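Local coordinates for protein flavodoxin (Bacillus cereus, PDB 6GAQ) that probably serves as a low-potential electron donor to a number of redox enzymes, carrying its electrons on a bound FMN, at residues E23-L28 with A93-G98; A16-N21 with G62-G67. One frame throughout, in Å; residues are numbered along the deposited sequence.

Contact 1 of 2, residues E23-L28 with A93-G98; sequences ESIADL and AVFGSG. With FMN (flavin mononucleotide), chain C.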
ATOM      1  N   GLU A  23       2.404  -9.354  -1.372  1.00 37.00           N
ATOM      2  CA  GLU A  23       1.178  -9.857  -1.984  1.00 49.70           C
ATOM      3  C   GLU A  23       0.274 -10.514  -0.948  1.00 38.91           C
ATOM      4  O   GLU A  23      -0.950 -10.336  -0.980  1.00 35.16           O
ATOM      5  CB  GLU A  23       1.526 -10.843  -3.100  1.00 41.46           C
ATOM      6  CG  GLU A  23       0.335 -11.372  -3.874  1.00 33.92           C
ATOM      7  CD  GLU A  23       0.737 -12.399  -4.915  1.00 38.83           C
ATOM      8  OE1 GLU A  23       1.883 -12.328  -5.409  1.00 42.79           O
ATOM      9  OE2 GLU A  23      -0.089 -13.279  -5.238  1.00 43.69           O
ATOM     10  N   SER A  24       0.860 -11.271  -0.019  1.00 33.20           N
ATOM     11  CA  SER A  24       0.067 -11.900   1.035  1.00 32.42           C
ATOM     12  C   SER A  24      -0.566 -10.855   1.945  1.00 28.90           C
ATOM     13  O   SER A  24      -1.696 -11.034   2.416  1.00 27.61           O
ATOM     14  CB  SER A  24       0.938 -12.861   1.841  1.00 23.80           C
ATOM     15  OG  SER A  24       1.606 -13.775   0.989  1.00 36.49           O
ATOM     16  N   ILE A  25       0.148  -9.759   2.207  1.00 34.79           N
ATOM     17  CA  ILE A  25      -0.429  -8.663   2.979  1.00 39.23           C
ATOM     18  C   ILE A  25      -1.591  -8.037   2.221  1.00 34.63           C
ATOM     19  O   ILE A  25      -2.633  -7.713   2.805  1.00 31.73           O
ATOM     20  CB  ILE A  25       0.649  -7.617   3.319  1.00 26.28           C
ATOM     21  CG1 ILE A  25       1.813  -8.267   4.065  1.00 28.15           C
ATOM     22  CG2 ILE A  25       0.054  -6.489   4.144  1.00 23.32           C
ATOM     23  CD1 ILE A  25       3.030  -7.383   4.164  1.00 37.41           C
ATOM     24  N   ALA A  26      -1.430  -7.858   0.907  1.00 23.03           N
ATOM     25  CA  ALA A  26      -2.499  -7.281   0.100  1.00 22.97           C
ATOM     26  C   ALA A  26      -3.741  -8.163   0.118  1.00 28.48           C
ATOM     27  O   ALA A  26      -4.870  -7.658   0.125  1.00 26.59           O
ATOM     28  CB  ALA A  26      -2.013  -7.063  -1.332  1.00 24.41           C
ATOM     29  N   ASP A  27      -3.552  -9.485   0.130  1.00 31.00           N
ATOM     30  CA  ASP A  27      -4.693 -10.396   0.167  1.00 28.95           C
ATOM     31  C   ASP A  27      -5.444 -10.287   1.488  1.00 26.71           C
ATOM     32  O   ASP A  27      -6.681 -10.305   1.508  1.00 32.27           O
ATOM     33  CB  ASP A  27      -4.226 -11.831  -0.067  1.00 34.01           C
ATOM     34  CG  ASP A  27      -3.718 -12.056  -1.478  1.00 36.11           C
ATOM     35  OD1 ASP A  27      -4.133 -11.306  -2.386  1.00 32.84           O
ATOM     36  OD2 ASP A  27      -2.906 -12.984  -1.680  1.00 34.11           O
ATOM     37  N   LEU A  28      -4.716 -10.175   2.602  1.00 35.51           N
ATOM     38  CA  LEU A  28      -5.366 -10.065   3.903  1.00 25.78           C
ATOM     39  C   LEU A  28      -6.164  -8.772   4.014  1.00 23.95           C
ATOM     40  O   LEU A  28      -7.290  -8.770   4.524  1.00 26.15           O
ATOM     41  CB  LEU A  28      -4.325 -10.153   5.019  1.00 29.78           C
ATOM     42  CG  LEU A  28      -3.653 -11.511   5.237  1.00 23.02           C
ATOM     43  CD1 LEU A  28      -2.386 -11.356   6.062  1.00 28.43           C
ATOM     44  CD2 LEU A  28      -4.610 -12.486   5.906  1.00 34.87           C
ATOM     45  N   ALA A  93      -3.705   5.034   2.121  1.00 40.58           N
ATOM     46  CA  ALA A  93      -2.864   4.415   3.135  1.00 39.29           C
ATOM     47  C   ALA A  93      -1.782   3.612   2.426  1.00 39.25           C
ATOM     48  O   ALA A  93      -1.846   3.378   1.217  1.00 30.52           O
ATOM     49  CB  ALA A  93      -3.678   3.530   4.085  1.00 32.93           C
ATOM     50  N   VAL A  94      -0.772   3.196   3.192  1.00 41.61           N
ATOM     51  CA  VAL A  94       0.385   2.493   2.649  1.00 31.20           C
ATOM     52  C   VAL A  94       0.718   1.315   3.557  1.00 38.25           C
ATOM     53  O   VAL A  94       0.489   1.357   4.769  1.00 40.53           O
ATOM     54  CB  VAL A  94       1.606   3.438   2.498  1.00 26.63           C
ATOM     55  CG1 VAL A  94       2.800   2.706   1.900  1.00 28.77           C
ATOM     56  CG2 VAL A  94       1.252   4.643   1.637  1.00 31.57           C
ATOM     57  N   PHE A  95       1.242   0.246   2.957  1.00 28.81           N
ATOM     58  CA  PHE A  95       1.772  -0.885   3.705  1.00 23.20           C
ATOM     59  C   PHE A  95       3.009  -1.408   2.989  1.00 25.16           C
ATOM     60  O   PHE A  95       3.338  -0.980   1.880  1.00 29.18           O
ATOM     61  CB  PHE A  95       0.725  -1.997   3.880  1.00 20.55           C
ATOM     62  CG  PHE A  95       0.285  -2.633   2.590  1.00 30.33           C
ATOM     63  CD1 PHE A  95       0.937  -3.748   2.089  1.00 34.57           C
ATOM     64  CD2 PHE A  95      -0.791  -2.121   1.886  1.00 42.32           C
ATOM     65  CE1 PHE A  95       0.528  -4.336   0.905  1.00 30.58           C
ATOM     66  CE2 PHE A  95      -1.206  -2.704   0.703  1.00 34.36           C
ATOM     67  CZ  PHE A  95      -0.546  -3.812   0.211  1.00 28.31           C
ATOM     68  N   GLY A  96       3.699  -2.340   3.631  1.00 30.66           N
ATOM     69  CA  GLY A  96       4.899  -2.904   3.044  1.00 26.57           C
ATOM     70  C   GLY A  96       5.466  -4.000   3.917  1.00 29.98           C
ATOM     71  O   GLY A  96       5.152  -4.106   5.108  1.00 38.42           O
ATOM     72  N   SER A  97       6.317  -4.815   3.298  1.00 29.68           N
ATOM     73  CA  SER A  97       7.014  -5.902   3.974  1.00 29.40           C
ATOM     74  C   SER A  97       8.513  -5.702   3.806  1.00 38.45           C
ATOM     75  O   SER A  97       9.005  -5.593   2.677  1.00 48.41           O
ATOM     76  CB  SER A  97       6.584  -7.260   3.416  1.00 31.58           C
ATOM     77  OG  SER A  97       7.351  -8.310   3.980  1.00 27.14           O
ATOM     78  N   GLY A  98       9.237  -5.662   4.926  1.00 40.85           N
ATOM     79  CA  GLY A  98      10.672  -5.487   4.925  1.00 34.38           C
ATOM     80  C   GLY A  98      11.367  -6.561   5.744  1.00 35.44           C
ATOM     81  O   GLY A  98      10.861  -7.670   5.921  1.00 47.03           O
TER
HETATM   82  N1  FMN C1001      14.050  -4.723   3.626  1.00 44.61           N
HETATM   83  C2  FMN C1001      14.010  -3.476   4.217  1.00 42.44           C
HETATM   84  O2  FMN C1001      13.162  -3.230   5.073  1.00 41.48           O
HETATM   85  N3  FMN C1001      14.917  -2.503   3.851  1.00 44.27           N
HETATM   86  C4  FMN C1001      15.871  -2.772   2.890  1.00 47.03           C
HETATM   87  O4  FMN C1001      16.679  -1.904   2.563  1.00 48.44           O
HETATM   88  C4A FMN C1001      15.915  -4.026   2.293  1.00 47.73           C
HETATM   89  N5  FMN C1001      16.867  -4.298   1.333  1.00 42.68           N
HETATM   90  C5A FMN C1001      16.910  -5.542   0.742  1.00 36.12           C
HETATM   91  C6  FMN C1001      17.871  -5.811  -0.226  1.00 43.23           C
HETATM   92  C7  FMN C1001      17.922  -7.063  -0.826  1.00 40.11           C
HETATM   93  C7M FMN C1001      18.962  -7.348  -1.870  1.00 34.13           C
HETATM   94  C8  FMN C1001      17.009  -8.046  -0.459  1.00 38.84           C
HETATM   95  C8M FMN C1001      17.059  -9.399  -1.104  1.00 43.64           C
HETATM   96  C9  FMN C1001      16.048  -7.775   0.508  1.00 37.42           C
HETATM   97  C9A FMN C1001      15.995  -6.523   1.111  1.00 44.83           C
HETATM   98  N10 FMN C1001      15.032  -6.249   2.065  1.00 41.71           N
HETATM   99  C10 FMN C1001      14.999  -5.004   2.664  1.00 41.53           C
HETATM  100  C1' FMN C1001      14.052  -7.309   2.485  1.00 42.01           C
HETATM  101  C2' FMN C1001      12.769  -7.363   1.662  1.00 32.78           C
HETATM  102  O2' FMN C1001      12.104  -6.121   1.706  1.00 40.06           O
HETATM  103  C3' FMN C1001      11.883  -8.456   2.254  1.00 27.85           C
HETATM  104  O3' FMN C1001      12.415  -9.719   1.919  1.00 36.32           O
HETATM  105  C4' FMN C1001      10.424  -8.378   1.809  1.00 41.53           C
HETATM  106  O4' FMN C1001       9.635  -9.117   2.716  1.00 33.19           O
HETATM  107  C5' FMN C1001      10.196  -8.926   0.404  1.00 38.88           C
HETATM  108  O5' FMN C1001       8.829  -8.762   0.091  1.00 37.53           O
HETATM  109  P   FMN C1001       8.153  -9.469  -1.190  1.00 39.35           P
HETATM  110  O1P FMN C1001       7.929 -10.926  -0.873  1.00 45.71           O
HETATM  111  O2P FMN C1001       6.826  -8.813  -1.485  1.00 32.52           O
HETATM  112  O3P FMN C1001       9.064  -9.348  -2.388  1.00 43.05           O

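Contact 2 of 2, residues A16-N21 with G62-G67; sequences ASMSGN and GSYTWG. With FMN (flavin mononucleotide), chain C.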
ATOM      1  N   ALA A  16       3.346  -3.985  -5.025  1.00 42.04           N
ATOM      2  CA  ALA A  16       4.546  -4.468  -5.698  1.00 32.66           C
ATOM      3  C   ALA A  16       5.129  -5.589  -4.848  1.00 33.17           C
ATOM      4  O   ALA A  16       5.557  -5.354  -3.713  1.00 46.18           O
ATOM      5  CB  ALA A  16       5.562  -3.345  -5.895  1.00 39.37           C
ATOM      6  N   SER A  17       5.139  -6.804  -5.391  1.00 53.90           N
ATOM      7  CA  SER A  17       5.642  -7.960  -4.666  1.00 36.71           C
ATOM      8  C   SER A  17       6.499  -8.810  -5.588  1.00 36.88           C
ATOM      9  O   SER A  17       6.137  -9.047  -6.744  1.00 59.90           O
ATOM     10  CB  SER A  17       4.498  -8.803  -4.091  1.00 29.73           C
ATOM     11  OG  SER A  17       5.002  -9.920  -3.381  1.00 28.54           O
ATOM     12  N   MET A  18       7.635  -9.264  -5.068  1.00 44.26           N
ATOM     13  CA  MET A  18       8.554 -10.127  -5.801  1.00 43.27           C
ATOM     14  C   MET A  18       8.591 -11.550  -5.269  1.00 42.97           C
ATOM     15  O   MET A  18       8.585 -12.498  -6.058  1.00 44.14           O
ATOM     16  CB  MET A  18       9.969  -9.536  -5.769  1.00 40.95           C
ATOM     17  CG  MET A  18      11.047 -10.455  -6.322  1.00 41.33           C
ATOM     18  SD  MET A  18      12.665  -9.664  -6.385  1.00 72.73           S
ATOM     19  CE  MET A  18      13.726 -11.079  -6.670  1.00 47.27           C
ATOM     20  N   SER A  19       8.619 -11.727  -3.949  1.00 49.97           N
ATOM     21  CA  SER A  19       8.661 -13.050  -3.343  1.00 41.67           C
ATOM     22  C   SER A  19       7.360 -13.433  -2.649  1.00 27.42           C
ATOM     23  O   SER A  19       7.296 -14.503  -2.033  1.00 44.24           O
ATOM     24  CB  SER A  19       9.827 -13.144  -2.350  1.00 46.58           C
ATOM     25  OG  SER A  19       9.662 -12.244  -1.271  1.00 47.15           O
ATOM     26  N   GLY A  20       6.327 -12.594  -2.722  1.00 38.12           N
ATOM     27  CA  GLY A  20       5.004 -12.950  -2.253  1.00 22.35           C
ATOM     28  C   GLY A  20       4.620 -12.411  -0.890  1.00 48.88           C
ATOM     29  O   GLY A  20       3.449 -12.531  -0.509  1.00 51.51           O
ATOM     30  N   ASN A  21       5.559 -11.821  -0.145  1.00 30.90           N
ATOM     31  CA  ASN A  21       5.239 -11.347   1.198  1.00 38.95           C
ATOM     32  C   ASN A  21       4.276 -10.165   1.154  1.00 36.13           C
ATOM     33  O   ASN A  21       3.256 -10.160   1.853  1.00 34.32           O
ATOM     34  CB  ASN A  21       6.519 -10.971   1.945  1.00 27.75           C
ATOM     35  CG  ASN A  21       7.516 -12.111   2.002  1.00 44.58           C
ATOM     36  OD1 ASN A  21       7.136 -13.279   2.089  1.00 30.13           O
ATOM     37  ND2 ASN A  21       8.801 -11.777   1.953  1.00 34.40           N
ATOM     38  N   GLY A  62       1.103  -0.586  -1.703  1.00 29.40           N
ATOM     39  CA  GLY A  62       1.939  -1.515  -0.971  1.00 33.01           C
ATOM     40  C   GLY A  62       3.179  -1.901  -1.746  1.00 37.55           C
ATOM     41  O   GLY A  62       3.110  -2.139  -2.955  1.00 39.28           O
ATOM     42  N   SER A  63       4.323  -1.964  -1.072  1.00 25.51           N
ATOM     43  CA  SER A  63       5.566  -2.288  -1.756  1.00 26.97           C
ATOM     44  C   SER A  63       6.582  -2.802  -0.751  1.00 37.45           C
ATOM     45  O   SER A  63       6.624  -2.354   0.398  1.00 35.69           O
ATOM     46  CB  SER A  63       6.131  -1.071  -2.498  1.00 24.17           C
ATOM     47  OG  SER A  63       7.508  -1.247  -2.787  1.00 24.92           O
ATOM     48  N   TYR A  64       7.397  -3.750  -1.200  1.00 26.46           N
ATOM     49  CA  TYR A  64       8.551  -4.169  -0.427  1.00 22.87           C
ATOM     50  C   TYR A  64       9.699  -3.188  -0.641  1.00 35.38           C
ATOM     51  O   TYR A  64       9.689  -2.369  -1.564  1.00 40.42           O
ATOM     52  CB  TYR A  64       8.976  -5.588  -0.810  1.00 28.57           C
ATOM     53  CG  TYR A  64       9.485  -5.742  -2.228  1.00 40.31           C
ATOM     54  CD1 TYR A  64       8.611  -5.738  -3.309  1.00 43.41           C
ATOM     55  CD2 TYR A  64      10.839  -5.909  -2.486  1.00 49.00           C
ATOM     56  CE1 TYR A  64       9.073  -5.885  -4.605  1.00 46.61           C
ATOM     57  CE2 TYR A  64      11.308  -6.056  -3.778  1.00 37.25           C
ATOM     58  CZ  TYR A  64      10.423  -6.046  -4.832  1.00 37.68           C
ATOM     59  OH  TYR A  64      10.890  -6.192  -6.118  1.00 56.73           O
ATOM     60  N   THR A  65      10.693  -3.267   0.237  1.00 47.44           N
ATOM     61  CA  THR A  65      11.857  -2.398   0.166  1.00 40.81           C
ATOM     62  C   THR A  65      13.048  -3.176  -0.378  1.00 37.81           C
ATOM     63  O   THR A  65      13.302  -4.311   0.036  1.00 41.69           O
ATOM     64  CB  THR A  65      12.195  -1.816   1.540  1.00 35.29           C
ATOM     65  OG1 THR A  65      11.055  -1.121   2.060  1.00 36.26           O
ATOM     66  CG2 THR A  65      13.355  -0.842   1.432  1.00 28.93           C
ATOM     67  N   TRP A  66      13.769  -2.564  -1.316  1.00 51.03           N
ATOM     68  CA  TRP A  66      14.928  -3.181  -1.930  1.00 47.81           C
ATOM     69  C   TRP A  66      16.206  -2.537  -1.386  1.00 49.93           C
ATOM     70  O   TRP A  66      16.183  -1.863  -0.346  1.00 55.45           O
ATOM     71  CB  TRP A  66      14.808  -3.080  -3.453  1.00 45.18           C
ATOM     72  CG  TRP A  66      15.507  -4.191  -4.188  1.00 46.27           C
ATOM     73  CD1 TRP A  66      16.432  -4.055  -5.181  1.00 57.44           C
ATOM     74  CD2 TRP A  66      15.337  -5.602  -3.989  1.00 56.88           C
ATOM     75  NE1 TRP A  66      16.849  -5.291  -5.613  1.00 51.64           N
ATOM     76  CE2 TRP A  66      16.192  -6.257  -4.898  1.00 50.90           C
ATOM     77  CE3 TRP A  66      14.547  -6.376  -3.130  1.00 56.93           C
ATOM     78  CZ2 TRP A  66      16.279  -7.647  -4.973  1.00 48.37           C
ATOM     79  CZ3 TRP A  66      14.634  -7.755  -3.210  1.00 47.60           C
ATOM     80  CH2 TRP A  66      15.494  -8.376  -4.124  1.00 43.31           C
ATOM     81  N   GLY A  67      17.316  -2.740  -2.093  1.00 56.64           N
ATOM     82  CA  GLY A  67      18.632  -2.342  -1.626  1.00 50.53           C
ATOM     83  C   GLY A  67      18.777  -0.903  -1.171  1.00 64.60           C
ATOM     84  O   GLY A  67      18.400   0.029  -1.889  1.00 70.43           O
TER
HETATM   85  N1  FMN C1001      14.050  -4.723   3.626  1.00 44.61           N
HETATM   86  C2  FMN C1001      14.010  -3.476   4.217  1.00 42.44           C
HETATM   87  O2  FMN C1001      13.162  -3.230   5.073  1.00 41.48           O
HETATM   88  N3  FMN C1001      14.917  -2.503   3.851  1.00 44.27           N
HETATM   89  C4  FMN C1001      15.871  -2.772   2.890  1.00 47.03           C
HETATM   90  O4  FMN C1001      16.679  -1.904   2.563  1.00 48.44           O
HETATM   91  C4A FMN C1001      15.915  -4.026   2.293  1.00 47.73           C
HETATM   92  N5  FMN C1001      16.867  -4.298   1.333  1.00 42.68           N
HETATM   93  C5A FMN C1001      16.910  -5.542   0.742  1.00 36.12           C
HETATM   94  C6  FMN C1001      17.871  -5.811  -0.226  1.00 43.23           C
HETATM   95  C7  FMN C1001      17.922  -7.063  -0.826  1.00 40.11           C
HETATM   96  C7M FMN C1001      18.962  -7.348  -1.870  1.00 34.13           C
HETATM   97  C8  FMN C1001      17.009  -8.046  -0.459  1.00 38.84           C
HETATM   98  C8M FMN C1001      17.059  -9.399  -1.104  1.00 43.64           C
HETATM   99  C9  FMN C1001      16.048  -7.775   0.508  1.00 37.42           C
HETATM  100  C9A FMN C1001      15.995  -6.523   1.111  1.00 44.83           C
HETATM  101  N10 FMN C1001      15.032  -6.249   2.065  1.00 41.71           N
HETATM  102  C10 FMN C1001      14.999  -5.004   2.664  1.00 41.53           C
HETATM  103  C1' FMN C1001      14.052  -7.309   2.485  1.00 42.01           C
HETATM  104  C2' FMN C1001      12.769  -7.363   1.662  1.00 32.78           C
HETATM  105  O2' FMN C1001      12.104  -6.121   1.706  1.00 40.06           O
HETATM  106  C3' FMN C1001      11.883  -8.456   2.254  1.00 27.85           C
HETATM  107  O3' FMN C1001      12.415  -9.719   1.919  1.00 36.32           O
HETATM  108  C4' FMN C1001      10.424  -8.378   1.809  1.00 41.53           C
HETATM  109  O4' FMN C1001       9.635  -9.117   2.716  1.00 33.19           O
HETATM  110  C5' FMN C1001      10.196  -8.926   0.404  1.00 38.88           C
HETATM  111  O5' FMN C1001       8.829  -8.762   0.091  1.00 37.53           O
HETATM  112  P   FMN C1001       8.153  -9.469  -1.190  1.00 39.35           P
HETATM  113  O1P FMN C1001       7.929 -10.926  -0.873  1.00 45.71           O
HETATM  114  O2P FMN C1001       6.826  -8.813  -1.485  1.00 32.52           O
HETATM  115  O3P FMN C1001       9.064  -9.348  -2.388  1.00 43.05           O

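Contact 1 of 2, residues E23-L28 with A93-G98
I25 and A26, on successive positions of helix 21-35, settle against the ring of F95 on strand 91-98. The gamma-methyl CG2 of I25 comes to the ring at F95 CD1, 3.5 Å away, and the methyl CB of A26 lies 3.9 Å from F95 CZ, so the two residues follow the rim from CD1 through CE1 to CZ, both obliquely. F95 holds its CG between the backbone N and the carbonyl carbon (chi1 64°), which carries the ring away from the strand and toward the helix. The other branch of I25, with CG1 beside the backbone N and the chain then extended (chi2 167°), runs toward the end of the strand, where CD1 meets S97 CB at 3.6 Å and G96 O at 4.0 Å. Across the two segments the contact is apolar; the hydroxyl of S97 serves the cofactor instead. S97 OG accepts the ribityl hydroxyl O4' of FMN at 2.7 Å and is also hydrogen-bonded to L132 O, so two partners fix its rotation beside the flavin chain. At the next residue, G98 CA lies 3.4 Å from FMN O2, too near the isoalloxazine for a side chain in that direction. This is helix-on-sheet packing of the flavodoxin fold: the axes of the two segments come within 8.6 Å, their N-to-C directions 142° apart, roughly antiparallel. Beneath the helix, A26 and F95 also touch I13 of strand 11-16, while I25 leans on C143 of helix 137-152; V94, on the other sheet face, packs on helix 107-117.

Contact 2 of 2, residues A16-N21 with G62-G67
The phosphate-binding loop of flavodoxin, which joins strand 11-16 to helix 21-35, lies here against the end of strand 58-63 and the loop after it. A parallel bridge pairs A16 with S63, and A16 N gives a 2.8 Å hydrogen bond to G62 O. Beyond it, Y64 turns its ring edge to the carbonyl of A16, with CD1 3.1 Å from A16 O, and one face to FMN O3P. M18 is extended throughout, CG anti to the backbone N (chi1 171°); its CB reaches Y64 CZ at 3.6 Å and its sulfur continues to W66, SD lying 3.8 Å from CH2, oblique Met-aromatic contacts with both rings. The same loop grips the phosphate: M18 N donates to FMN O3P at 3.0 Å, S19 N to the same oxygen at 2.9 Å, and S17 OG to O2P, while N21 ND2 donates to the ribityl O4'. T65 O accepts O2' at 2.7 Å, and the W66 ring lies over FMN C8 at the dimethylbenzene end. Among its neighbours, Y64 OH is bonded to E74 of helix 73-81, W66 meets F73 edge-to-face, and S63 packs on helix 107-117.

In the fold
From the N terminus, strand 11-16 leads straight into the phosphate loop 16-21 and then helix 21-35, so the first segments of contacts 2 and 1 follow each other almost without a break. The chain next builds strand 40-44 and returns through strand 58-63, where 62-67 closes contact 2; after helix 73-81, strand 91-98 closes contact 1, so the two loops cross. Strands 58-63 and 91-98 are neighbours in the parallel sheet, of order 2-1-3-4-5, and F95 O probably accepts a hydrogen bond from S63 N. Contact 1 packs helix 21-35 on strand 91-98; contact 2 joins the strand ends, and both reach the same FMN.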